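Local coordinates for protein glucokinase (Enterococcus faecalis, PDB 2QM1) that probably phosphorylates glucose at the expense of ATP, as a ROK-family glucokinase that carries a bound zinc ion, at residues G74-V79 and D115-V120. Residues are numbered along the deposited sequence; the frame is centred on the assembly and turned at random.
Sequences GTPGSV and DNDANV. With MG (magnesium ion), chain K.
Thr75 and Asn116 pair in parallel, as do Gly74 and Asp115, each with CA atoms 5.0 Å apart, which joins the ends of strands 68-75 and 112-116, neighbours in a mixed sheet of this ROK-family, actin-like ATPase fold. Thr75 N donates to Asp115 O at 3.0 Å; one step on, Asp117 N reaches Thr75 O at 2.9 Å, a weak bond bent to 122° at the hydrogen. There strand 112-116 gives way to helix 117-128, with Asn116 at its N-cap. Gly74, with no side chain, lies close to the helix: its CA is 4.0 Å from Val120 CG1.

Val79, returning after the turn at Pro76 and Gly77, lays CG2 against the Asp115-Asn116 peptide, 3.7 Å from Asn116 N. Asp117 CG sits between its backbone N and carbonyl carbon (chi1 59°), which sets the carboxylate beside Pro76, OD2 3.9 Å from Pro76 CA. Asp115 OD1 accepts Asn116 N through its anti lone pair and Asn119 ND2 from above the carboxylate plane, while OD2 bonds His158.

Asn119 OD1 binds magnesium at 2.3 Å, at a site shared with Asn116, Gly148 and a water. Asp115 thus lies in the metal's second shell, and its bond to Asn119 ND2 probably helps keep OD1 turned toward the magnesium.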
ATOM      1  N   GLY B  74       8.457 -15.534 -13.201  1.00 37.41           N
ATOM      2  CA  GLY B  74       7.308 -14.691 -13.156  1.00 36.75           C
ATOM      3  C   GLY B  74       6.199 -15.243 -14.054  1.00 38.99           C
ATOM      4  O   GLY B  74       6.471 -15.745 -15.131  1.00 38.54           O
ATOM      5  N   THR B  75       4.955 -15.165 -13.581  1.00 39.14           N
ATOM      6  CA  THR B  75       3.810 -15.732 -14.279  1.00 40.60           C
ATOM      7  C   THR B  75       2.629 -14.772 -14.177  1.00 40.88           C
ATOM      8  O   THR B  75       2.455 -14.099 -13.149  1.00 39.70           O
ATOM      9  CB  THR B  75       3.369 -17.083 -13.664  1.00 38.81           C
ATOM     10  OG1 THR B  75       2.173 -17.563 -14.327  1.00 41.00           O
ATOM     11  CG2 THR B  75       3.079 -16.911 -12.194  1.00 41.00           C
ATOM     12  N   PRO B  76       1.792 -14.744 -15.214  1.00 42.39           N
ATOM     13  CA  PRO B  76       0.504 -14.072 -15.113  1.00 43.10           C
ATOM     14  C   PRO B  76      -0.309 -14.753 -14.009  1.00 44.20           C
ATOM     15  O   PRO B  76      -0.069 -15.930 -13.705  1.00 44.27           O
ATOM     16  CB  PRO B  76      -0.142 -14.343 -16.472  1.00 42.91           C
ATOM     17  CG  PRO B  76       0.991 -14.640 -17.370  1.00 44.30           C
ATOM     18  CD  PRO B  76       1.959 -15.383 -16.527  1.00 42.69           C
ATOM     19  N   GLY B  77      -1.232 -13.995 -13.403  1.00 45.76           N
ATOM     20  CA  GLY B  77      -2.149 -14.463 -12.356  1.00 44.91           C
ATOM     21  C   GLY B  77      -1.653 -14.248 -10.944  1.00 45.38           C
ATOM     22  O   GLY B  77      -0.655 -13.576 -10.723  1.00 46.19           O
ATOM     23  N   SER B  78      -2.317 -14.860  -9.966  1.00 45.06           N
ATOM     24  CA  SER B  78      -1.894 -14.622  -8.602  1.00 45.90           C
ATOM     25  C   SER B  78      -1.212 -15.857  -7.975  1.00 44.87           C
ATOM     26  O   SER B  78      -1.551 -17.005  -8.253  1.00 42.91           O
ATOM     27  CB  SER B  78      -3.014 -14.010  -7.771  1.00 46.68           C
ATOM     28  OG  SER B  78      -3.537 -14.907  -6.843  1.00 51.64           O
ATOM     29  N   VAL B  79      -0.193 -15.597  -7.175  1.00 44.27           N
ATOM     30  CA  VAL B  79       0.677 -16.671  -6.752  1.00 43.28           C
ATOM     31  C   VAL B  79       0.638 -16.804  -5.244  1.00 44.89           C
ATOM     32  O   VAL B  79       0.837 -15.828  -4.539  1.00 45.47           O
ATOM     33  CB  VAL B  79       2.161 -16.439  -7.274  1.00 43.55           C
ATOM     34  CG1 VAL B  79       3.136 -17.502  -6.711  1.00 41.03           C
ATOM     35  CG2 VAL B  79       2.199 -16.461  -8.827  1.00 37.69           C
ATOM     36  N   ASP B 115       6.690 -16.060  -8.842  1.00 42.36           N
ATOM     37  CA  ASP B 115       5.942 -14.898  -8.382  1.00 43.05           C
ATOM     38  C   ASP B 115       5.128 -14.326  -9.525  1.00 41.01           C
ATOM     39  O   ASP B 115       5.219 -14.786 -10.637  1.00 41.16           O
ATOM     40  CB  ASP B 115       6.825 -13.845  -7.645  1.00 41.76           C
ATOM     41  CG  ASP B 115       6.051 -13.086  -6.531  1.00 46.55           C
ATOM     42  OD1 ASP B 115       4.851 -12.666  -6.729  1.00 45.88           O
ATOM     43  OD2 ASP B 115       6.643 -12.953  -5.436  1.00 45.51           O
ATOM     44  N   ASN B 116       4.271 -13.389  -9.210  1.00 41.75           N
ATOM     45  CA  ASN B 116       3.483 -12.713 -10.240  1.00 41.23           C
ATOM     46  C   ASN B 116       4.411 -11.948 -11.202  1.00 41.96           C
ATOM     47  O   ASN B 116       5.469 -11.483 -10.800  1.00 40.19           O
ATOM     48  CB  ASN B 116       2.506 -11.779  -9.566  1.00 41.65           C
ATOM     49  CG  ASN B 116       1.944 -10.790 -10.509  1.00 40.08           C
ATOM     50  OD1 ASN B 116       1.009 -11.100 -11.246  1.00 44.08           O
ATOM     51  ND2 ASN B 116       2.547  -9.638 -10.573  1.00 37.85           N
ATOM     52  N   ASP B 117       3.987 -11.781 -12.452  1.00 42.56           N
ATOM     53  CA  ASP B 117       4.868 -11.251 -13.485  1.00 43.85           C
ATOM     54  C   ASP B 117       5.290  -9.789 -13.289  1.00 43.71           C
ATOM     55  O   ASP B 117       6.465  -9.484 -13.427  1.00 43.97           O
ATOM     56  CB  ASP B 117       4.311 -11.505 -14.895  1.00 44.51           C
ATOM     57  CG  ASP B 117       2.921 -10.884 -15.130  1.00 46.16           C
ATOM     58  OD1 ASP B 117       2.271 -10.423 -14.169  1.00 47.84           O
ATOM     59  OD2 ASP B 117       2.456 -10.910 -16.303  1.00 47.92           O
ATOM     60  N   ALA B 118       4.372  -8.903 -12.899  1.00 43.30           N
ATOM     61  CA  ALA B 118       4.793  -7.527 -12.545  1.00 42.03           C
ATOM     62  C   ALA B 118       5.528  -7.469 -11.222  1.00 41.49           C
ATOM     63  O   ALA B 118       6.376  -6.622 -11.051  1.00 41.17           O
ATOM     64  CB  ALA B 118       3.648  -6.575 -12.572  1.00 42.39           C
ATOM     65  N   ASN B 119       5.253  -8.406 -10.297  1.00 40.15           N
ATOM     66  CA  ASN B 119       5.977  -8.419  -9.020  1.00 39.59           C
ATOM     67  C   ASN B 119       7.480  -8.597  -9.241  1.00 39.41           C
ATOM     68  O   ASN B 119       8.320  -7.887  -8.708  1.00 36.92           O
ATOM     69  CB  ASN B 119       5.449  -9.527  -8.101  1.00 39.22           C
ATOM     70  CG  ASN B 119       4.163  -9.118  -7.418  1.00 39.36           C
ATOM     71  OD1 ASN B 119       3.579  -8.067  -7.751  1.00 36.68           O
ATOM     72  ND2 ASN B 119       3.685  -9.944  -6.492  1.00 36.70           N
ATOM     73  N   VAL B 120       7.769  -9.558 -10.092  1.00 39.79           N
ATOM     74  CA  VAL B 120       9.126  -9.983 -10.430  1.00 41.10           C
ATOM     75  C   VAL B 120       9.825  -8.870 -11.254  1.00 39.85           C
ATOM     76  O   VAL B 120      10.957  -8.510 -11.004  1.00 40.02           O
ATOM     77  CB  VAL B 120       8.940 -11.374 -11.098  1.00 40.68           C
ATOM     78  CG1 VAL B 120       9.546 -11.496 -12.385  1.00 43.96           C
ATOM     79  CG2 VAL B 120       9.195 -12.506 -10.134  1.00 41.97           C
TER
HETATM   80 MG    MG K1008       1.974  -7.694  -9.305  1.00 25.29          MG
HETATM   81  O   HOH W   1      -0.028  -8.461  -8.259  1.00 25.51           O